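Side-chain contacts in hypothetical protein TT1426 (Thermus thermophilus, PDB 1WD5), which is of unproven function but probably acts as a phosphoribosyltransferase, transferring a phosphoribosyl group as type I members of that family do: residues A[33-38]-A[197-202]; A[121-126]-A[141-146]; A[134-139]-A[153-158]. One frame throughout, in Å; residues are numbered along the deposited sequence.

Contact 1 (A[33-38]-A[197-202]); sequences GGVVVA and EDVEAI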
loop_
_atom_site.group_PDB
_atom_site.type_symbol
_atom_site.label_atom_id
_atom_site.label_comp_id
_atom_site.label_asym_id
_atom_site.label_seq_id
_atom_site.Cartn_x
_atom_site.Cartn_y
_atom_site.Cartn_z
ATOM N N GLY A 33 -7.237 4.199 5.713
ATOM C CA GLY A 33 -8.030 3.059 6.139
ATOM C C GLY A 33 -7.242 1.761 6.081
ATOM O O GLY A 33 -7.458 0.849 6.886
ATOM N N GLY A 34 -6.320 1.681 5.126
ATOM C CA GLY A 34 -5.508 0.490 4.979
ATOM C C GLY A 34 -4.653 0.189 6.198
ATOM O O GLY A 34 -4.303 -0.965 6.449
ATOM N N VAL A 35 -4.314 1.221 6.963
ATOM C CA VAL A 35 -3.489 1.033 8.149
ATOM C C VAL A 35 -4.260 0.253 9.206
ATOM O O VAL A 35 -3.669 -0.492 9.979
ATOM C CB VAL A 35 -3.013 2.390 8.727
ATOM C CG1 VAL A 35 -2.239 2.171 10.023
ATOM C CG2 VAL A 35 -2.121 3.099 7.715
ATOM N N VAL A 36 -5.581 0.411 9.232
ATOM C CA VAL A 36 -6.398 -0.320 10.200
ATOM C C VAL A 36 -6.368 -1.808 9.873
ATOM O O VAL A 36 -6.160 -2.646 10.757
ATOM C CB VAL A 36 -7.866 0.153 10.191
ATOM C CG1 VAL A 36 -8.682 -0.691 11.156
ATOM C CG2 VAL A 36 -7.943 1.621 10.589
ATOM N N VAL A 37 -6.577 -2.141 8.601
ATOM C CA VAL A 37 -6.556 -3.537 8.189
ATOM C C VAL A 37 -5.162 -4.105 8.448
ATOM O O VAL A 37 -5.020 -5.218 8.951
ATOM C CB VAL A 37 -6.890 -3.701 6.686
ATOM C CG1 VAL A 37 -6.915 -5.184 6.323
ATOM C CG2 VAL A 37 -8.252 -3.057 6.370
ATOM N N ALA A 38 -4.138 -3.327 8.103
ATOM C CA ALA A 38 -2.746 -3.743 8.279
ATOM C C ALA A 38 -2.387 -4.013 9.743
ATOM O O ALA A 38 -1.686 -4.982 10.061
ATOM C CB ALA A 38 -1.815 -2.681 7.705
ATOM N N GLU A 197 -5.002 11.549 12.560
ATOM C CA GLU A 197 -4.810 11.350 13.992
ATOM C C GLU A 197 -5.068 9.888 14.349
ATOM O O GLU A 197 -4.410 9.336 15.230
ATOM C CB GLU A 197 -5.735 12.256 14.810
ATOM C CG GLU A 197 -5.510 13.747 14.592
ATOM C CD GLU A 197 -5.987 14.590 15.768
ATOM O OE1 GLU A 197 -6.966 14.185 16.436
ATOM O OE2 GLU A 197 -5.389 15.662 16.015
ATOM N N ASP A 198 -6.028 9.257 13.673
ATOM C CA ASP A 198 -6.303 7.844 13.940
ATOM C C ASP A 198 -5.097 7.008 13.498
ATOM O O ASP A 198 -4.711 6.059 14.176
ATOM C CB ASP A 198 -7.561 7.370 13.200
ATOM C CG ASP A 198 -8.835 8.019 13.727
ATOM O OD1 ASP A 198 -8.900 8.324 14.937
ATOM O OD2 ASP A 198 -9.781 8.208 12.933
ATOM N N VAL A 199 -4.498 7.361 12.364
ATOM C CA VAL A 199 -3.335 6.623 11.883
ATOM C C VAL A 199 -2.176 6.808 12.853
ATOM O O VAL A 199 -1.462 5.857 13.156
ATOM C CB VAL A 199 -2.899 7.086 10.479
ATOM C CG1 VAL A 199 -1.576 6.420 10.096
ATOM C CG2 VAL A 199 -3.981 6.724 9.455
ATOM N N GLU A 200 -1.999 8.030 13.346
ATOM C CA GLU A 200 -0.930 8.320 14.295
ATOM C C GLU A 200 -1.105 7.517 15.577
ATOM O O GLU A 200 -0.130 7.023 16.144
ATOM C CB GLU A 200 -0.902 9.809 14.639
ATOM C CG GLU A 200 -0.230 10.690 13.597
ATOM C CD GLU A 200 -0.220 12.156 14.004
ATOM O OE1 GLU A 200 0.085 12.447 15.183
ATOM O OE2 GLU A 200 -0.509 13.017 13.144
ATOM N N ALA A 201 -2.347 7.403 16.038
ATOM C CA ALA A 201 -2.648 6.654 17.258
ATOM C C ALA A 201 -2.225 5.195 17.079
ATOM O O ALA A 201 -1.639 4.590 17.977
ATOM C CB ALA A 201 -4.133 6.731 17.562
ATOM N N ILE A 202 -2.523 4.639 15.908
ATOM C CA ILE A 202 -2.162 3.260 15.614
ATOM C C ILE A 202 -0.647 3.099 15.542
ATOM O O ILE A 202 -0.088 2.185 16.146
ATOM C CB ILE A 202 -2.784 2.803 14.285
ATOM C CG1 ILE A 202 -4.307 2.743 14.430
ATOM C CG2 ILE A 202 -2.227 1.444 13.886
ATOM C CD1 ILE A 202 -5.032 2.408 13.152
#

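Contact 2 (A[121-126]-A[141-146]); sequences RDVVLV and SVVFQE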
loop_
_atom_site.group_PDB
_atom_site.type_symbol
_atom_site.label_atom_id
_atom_site.label_comp_id
_atom_site.label_asym_id
_atom_site.label_seq_id
_atom_site.Cartn_x
_atom_site.Cartn_y
_atom_site.Cartn_z
ATOM N N ARG A 121 13.579 -8.871 4.470
ATOM C CA ARG A 121 12.493 -9.350 5.314
ATOM C C ARG A 121 11.262 -9.610 4.470
ATOM O O ARG A 121 11.173 -9.138 3.339
ATOM C CB ARG A 121 12.172 -8.322 6.401
ATOM C CG ARG A 121 13.362 -7.993 7.289
ATOM C CD ARG A 121 12.991 -7.007 8.373
ATOM N NE ARG A 121 12.082 -7.596 9.350
ATOM C CZ ARG A 121 11.504 -6.912 10.330
ATOM N NH1 ARG A 121 11.743 -5.613 10.463
ATOM N NH2 ARG A 121 10.682 -7.523 11.174
ATOM N N ASP A 122 10.325 -10.384 5.007
ATOM C CA ASP A 122 9.094 -10.665 4.284
ATOM C C ASP A 122 8.214 -9.433 4.461
ATOM O O ASP A 122 8.003 -8.972 5.582
ATOM C CB ASP A 122 8.384 -11.899 4.851
ATOM C CG ASP A 122 9.179 -13.183 4.643
ATOM O OD1 ASP A 122 9.946 -13.271 3.661
ATOM O OD2 ASP A 122 9.021 -14.115 5.459
ATOM N N VAL A 123 7.713 -8.901 3.352
ATOM C CA VAL A 123 6.875 -7.711 3.388
ATOM C C VAL A 123 5.483 -7.953 2.814
ATOM O O VAL A 123 5.337 -8.507 1.718
ATOM C CB VAL A 123 7.535 -6.557 2.602
ATOM C CG1 VAL A 123 6.656 -5.318 2.654
ATOM C CG2 VAL A 123 8.917 -6.266 3.174
ATOM N N VAL A 124 4.467 -7.536 3.564
ATOM C CA VAL A 124 3.074 -7.669 3.149
ATOM C C VAL A 124 2.481 -6.272 2.939
ATOM O O VAL A 124 2.511 -5.439 3.843
ATOM C CB VAL A 124 2.237 -8.397 4.225
ATOM C CG1 VAL A 124 0.798 -8.536 3.767
ATOM C CG2 VAL A 124 2.835 -9.761 4.510
ATOM N N LEU A 125 1.961 -6.013 1.742
ATOM C CA LEU A 125 1.349 -4.724 1.428
ATOM C C LEU A 125 -0.159 -4.868 1.564
ATOM O O LEU A 125 -0.759 -5.742 0.938
ATOM C CB LEU A 125 1.709 -4.293 0.005
ATOM C CG LEU A 125 3.135 -3.772 -0.176
ATOM C CD1 LEU A 125 3.435 -3.560 -1.654
ATOM C CD2 LEU A 125 3.284 -2.461 0.598
ATOM N N VAL A 126 -0.770 -3.995 2.361
ATOM C CA VAL A 126 -2.206 -4.064 2.619
ATOM C C VAL A 126 -2.979 -2.753 2.466
ATOM O O VAL A 126 -2.461 -1.676 2.747
ATOM C CB VAL A 126 -2.467 -4.555 4.067
ATOM C CG1 VAL A 126 -3.956 -4.762 4.290
ATOM C CG2 VAL A 126 -1.691 -5.831 4.345
ATOM N N SER A 141 6.452 -0.562 -6.593
ATOM C CA SER A 141 7.635 -0.031 -7.258
ATOM C C SER A 141 8.694 0.437 -6.272
ATOM O O SER A 141 9.877 0.159 -6.457
ATOM C CB SER A 141 7.248 1.118 -8.188
ATOM O OG SER A 141 6.507 0.627 -9.296
ATOM N N VAL A 142 8.276 1.142 -5.224
ATOM C CA VAL A 142 9.221 1.637 -4.228
ATOM C C VAL A 142 9.747 0.507 -3.347
ATOM O O VAL A 142 10.954 0.379 -3.148
ATOM C CB VAL A 142 8.579 2.723 -3.330
ATOM C CG1 VAL A 142 9.543 3.111 -2.216
ATOM C CG2 VAL A 142 8.224 3.954 -4.170
ATOM N N VAL A 143 8.841 -0.314 -2.826
ATOM C CA VAL A 143 9.233 -1.419 -1.964
ATOM C C VAL A 143 10.206 -2.395 -2.632
ATOM O O VAL A 143 11.138 -2.870 -1.991
ATOM C CB VAL A 143 7.995 -2.197 -1.467
ATOM C CG1 VAL A 143 8.428 -3.402 -0.645
ATOM C CG2 VAL A 143 7.114 -1.274 -0.626
ATOM N N PHE A 144 9.993 -2.695 -3.911
ATOM C CA PHE A 144 10.880 -3.612 -4.631
ATOM C C PHE A 144 12.323 -3.120 -4.674
ATOM O O PHE A 144 13.256 -3.916 -4.677
ATOM C CB PHE A 144 10.380 -3.827 -6.064
ATOM C CG PHE A 144 9.351 -4.918 -6.192
ATOM C CD1 PHE A 144 8.331 -4.819 -7.133
ATOM C CD2 PHE A 144 9.410 -6.050 -5.384
ATOM C CE1 PHE A 144 7.384 -5.831 -7.267
ATOM C CE2 PHE A 144 8.470 -7.066 -5.510
ATOM C CZ PHE A 144 7.454 -6.956 -6.453
ATOM N N GLN A 145 12.508 -1.807 -4.709
ATOM C CA GLN A 145 13.852 -1.247 -4.745
ATOM C C GLN A 145 14.510 -1.276 -3.370
ATOM O O GLN A 145 15.673 -0.901 -3.229
ATOM C CB GLN A 145 13.813 0.200 -5.248
ATOM C CG GLN A 145 13.357 0.353 -6.687
ATOM C CD GLN A 145 14.276 -0.349 -7.672
ATOM O OE1 GLN A 145 14.393 -1.575 -7.668
ATOM N NE2 GLN A 145 14.935 0.430 -8.523
ATOM N N GLU A 146 13.776 -1.727 -2.356
ATOM C CA GLU A 146 14.317 -1.756 -1.002
ATOM C C GLU A 146 14.906 -3.094 -0.572
ATOM O O GLU A 146 15.243 -3.286 0.595
ATOM C CB GLU A 146 13.244 -1.288 -0.011
ATOM C CG GLU A 146 12.725 0.107 -0.354
ATOM C CD GLU A 146 11.719 0.653 0.641
ATOM O OE1 GLU A 146 10.723 -0.041 0.935
ATOM O OE2 GLU A 146 11.921 1.788 1.120
#

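Contact 3 (A[134-139]-A[153-158]); sequences ASMEAA and VAVPVA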
loop_
_atom_site.group_PDB
_atom_site.type_symbol
_atom_site.label_atom_id
_atom_site.label_comp_id
_atom_site.label_asym_id
_atom_site.label_seq_id
_atom_site.Cartn_x
_atom_site.Cartn_y
_atom_site.Cartn_z
ATOM N N ALA A 134 -3.812 1.685 -8.614
ATOM C CA ALA A 134 -2.841 2.755 -8.843
ATOM C C ALA A 134 -1.874 2.961 -7.677
ATOM O O ALA A 134 -0.658 2.915 -7.857
ATOM C CB ALA A 134 -3.569 4.058 -9.147
ATOM N N SER A 135 -2.411 3.195 -6.484
ATOM C CA SER A 135 -1.557 3.418 -5.327
ATOM C C SER A 135 -0.745 2.178 -4.961
ATOM O O SER A 135 0.434 2.286 -4.620
ATOM C CB SER A 135 -2.397 3.869 -4.127
ATOM O OG SER A 135 -3.070 5.079 -4.417
HETATM N N MSE A 136 -1.363 1.003 -5.041
HETATM C CA MSE A 136 -0.660 -0.229 -4.702
HETATM C C MSE A 136 0.523 -0.467 -5.635
HETATM O O MSE A 136 1.584 -0.904 -5.194
HETATM C CB MSE A 136 -1.610 -1.430 -4.750
HETATM C CG MSE A 136 -0.980 -2.720 -4.257
HETATM SE SE MSE A 136 -0.519 -2.653 -2.505
HETATM C CE MSE A 136 -2.121 -2.827 -1.748
ATOM N N GLU A 137 0.348 -0.173 -6.922
ATOM C CA GLU A 137 1.437 -0.360 -7.881
ATOM C C GLU A 137 2.600 0.563 -7.539
ATOM O O GLU A 137 3.763 0.173 -7.640
ATOM C CB GLU A 137 0.963 -0.090 -9.314
ATOM C CG GLU A 137 0.087 -1.196 -9.901
ATOM C CD GLU A 137 0.077 -1.189 -11.422
ATOM O OE1 GLU A 137 1.163 -1.351 -12.018
ATOM O OE2 GLU A 137 -1.008 -1.019 -12.024
ATOM N N ALA A 138 2.291 1.789 -7.134
ATOM C CA ALA A 138 3.338 2.730 -6.763
ATOM C C ALA A 138 4.058 2.189 -5.536
ATOM O O ALA A 138 5.284 2.273 -5.434
ATOM C CB ALA A 138 2.737 4.100 -6.459
ATOM N N ALA A 139 3.290 1.631 -4.601
ATOM C CA ALA A 139 3.872 1.074 -3.383
ATOM C C ALA A 139 4.831 -0.055 -3.738
ATOM O O ALA A 139 5.923 -0.146 -3.184
ATOM C CB ALA A 139 2.775 0.553 -2.459
ATOM N N VAL A 153 1.036 -8.984 -1.837
ATOM C CA VAL A 153 -0.024 -7.984 -1.822
ATOM C C VAL A 153 -1.253 -8.667 -1.230
ATOM O O VAL A 153 -1.703 -9.692 -1.745
ATOM C CB VAL A 153 -0.363 -7.497 -3.242
ATOM C CG1 VAL A 153 -1.636 -6.658 -3.215
ATOM C CG2 VAL A 153 0.799 -6.682 -3.797
ATOM N N ALA A 154 -1.795 -8.107 -0.153
ATOM C CA ALA A 154 -2.961 -8.698 0.492
ATOM C C ALA A 154 -4.084 -7.678 0.662
ATOM O O ALA A 154 -3.892 -6.627 1.282
ATOM C CB ALA A 154 -2.565 -9.279 1.844
ATOM N N VAL A 155 -5.256 -7.999 0.119
ATOM C CA VAL A 155 -6.405 -7.102 0.189
ATOM C C VAL A 155 -7.730 -7.838 0.385
ATOM O O VAL A 155 -7.948 -8.906 -0.179
ATOM C CB VAL A 155 -6.518 -6.266 -1.097
ATOM C CG1 VAL A 155 -5.266 -5.421 -1.283
ATOM C CG2 VAL A 155 -6.701 -7.194 -2.295
ATOM N N PRO A 156 -8.636 -7.265 1.190
ATOM C CA PRO A 156 -9.946 -7.867 1.453
ATOM C C PRO A 156 -10.794 -8.003 0.187
ATOM O O PRO A 156 -11.419 -9.035 -0.036
ATOM C CB PRO A 156 -10.573 -6.902 2.455
ATOM C CG PRO A 156 -9.383 -6.376 3.196
ATOM C CD PRO A 156 -8.414 -6.105 2.068
ATOM N N VAL A 157 -10.821 -6.960 -0.638
ATOM C CA VAL A 157 -11.606 -6.991 -1.868
ATOM C C VAL A 157 -10.907 -6.249 -3.001
ATOM O O VAL A 157 -10.235 -5.246 -2.774
ATOM C CB VAL A 157 -13.003 -6.375 -1.652
ATOM C CG1 VAL A 157 -12.882 -4.888 -1.371
ATOM C CG2 VAL A 157 -13.872 -6.619 -2.880
ATOM N N ALA A 158 -11.064 -6.746 -4.225
ATOM C CA ALA A 158 -10.429 -6.123 -5.383
ATOM C C ALA A 158 -11.209 -6.343 -6.677
ATOM O O ALA A 158 -11.965 -7.308 -6.804
ATOM C CB ALA A 158 -9.012 -6.664 -5.541
#

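Contact 1 (A[33-38]-A[197-202])
Val35 overlaps Ile202 and Val199 with its two methyl branches, one for each partner, in a helix-helix packing that joins the start of helix 33-45 to the C-terminal helix 196-204 on one side of the phosphoribosyltransferase fold. The short helical segments run nearly the same way, with 26° between their directions and axes 9.7 Å apart at closest approach. Val35 sits opposite Val199, their CA atoms 6.7 Å from each other. The division of labour at Val35 follows from its first torsion (chi1 176°): CG1, anti to the backbone N, lies 3.9 Å from CG2 of Ile202, the two side chains running past each other in opposite directions, while CG2, beside the backbone N, meets CG1 of Val199 at 4.1 Å, these two side chains crossing at about a right angle. Ile202 is likewise used at two points, because its CG2 and its extended CG1-CD1 arm diverge from CB toward successive valines of the other helix. The interface is purely apolar and small, burying 186 Å² in all. Val199 also touches Tyr109 of helix 88-112, and Val36 leans on Arg6 and Arg7 of helix 6-17, so other helices extend the packing. OD2 of Asp198 accepts a hydrogen bond from the backbone N of Thr195, just ahead of the helix. At the far end of Ile202, CD1 rests 4.0 Å from CG2 of Val36.

Contact 2 (A[121-126]-A[141-146])
Val143 meets Val123 and Leu125 without a ring, amide or carboxylate between them: the contact has no flat group, and what matters is which methyl faces which. Val143 reaches from the last turn of helix 134-144 with both branches in use. Its CG1, anti to the backbone N (chi1 176°), lies 4.2 Å from CG1 of Val123, whereas its CG2 touches the CD2 branch of Leu125, also at 4.2 Å. The leucine and the valine slide past each other in opposite directions, so the leucine arm comes alongside the valine. The two backbones come nearest at Val123 and Val143, whose CA atoms are 8.6 Å apart. The alternation of an extended strand explains the choice of residues: Val123 and Leu125 point to this helix, while Val124 between them faces the opposite side, toward Leu22 and Ala154. All three touching residues are buried. Beyond the helix, Glu146 forms salt bridges with Lys115 and Arg118. The contact belongs to the beta-alpha-beta unit made by strand 122-126, helix 134-144 and strand 150-155. Leu125 also packs on Met136 and Leu140 of the same helix, and Leu28 of the neighbouring strand 26-29 lies beside both Val123 and Leu125.

Contact 3 (A[134-139]-A[153-158])
Met136, present here as selenomethionine, points from helix 134-144 at Val153 and Val155 of strand 150-155, and the end of its chain meets the ends of both valines, while its CG also touches Val153. The long side chain does not simply extend over the sheet. It leaves the helix with CG anti to the backbone N (chi1 -174°) and then bends twice, at chi2 64° and chi3 76°, a curl that brings two of its carbons to bear on one methyl. CG and the terminal CE each lie 4.1 Å from CG1 of Val153, so that branch sits against both arms of the bend. CE is shared as well: on the next residue of the strand that points to the helix, CG1 of Val155 lies 4.1 Å from it. A single side chain thus spans two strand positions, and the 108 Å² buried between the segments comes almost wholly from these three residues. Ala154, between the valines, points the other way, to Leu13 and Leu17 of helix 6-17, as the alternation of a strand requires. This is the second half of a beta-alpha-beta crossover, in which helix 134-144 lies against the strand that follows it. Strand 150-155 runs between strands 122-126 and 171-174, and Met136 is flanked by Leu125 of the first and by Leu166 of helix 160-167.

In the fold
Contacts 2 and 3, with centres 12 Å apart, share helix 134-144 and reach neighbouring parallel strands of one sheet; along the chain their segments alternate, as the beta-alpha-beta connection demands. The sheet joins them directly, through a probable hydrogen bond from Ala154 N to Leu125 O (2.8 Å). Contact 1 encloses both in sequence, bringing the C-terminal helix 196-204 back to helix 33-45, and lies about 18 Å from contact 2 and 16 Å from contact 3, centre to centre. The segments also touch, Val37 packing on Val126 and Pro156. The turn after strand 122-126 probably corresponds to the phosphoribosyl pyrophosphate-binding loop of type I phosphoribosyltransferases; contacts 2 and 3 pack the helix that follows this loop on the sheet.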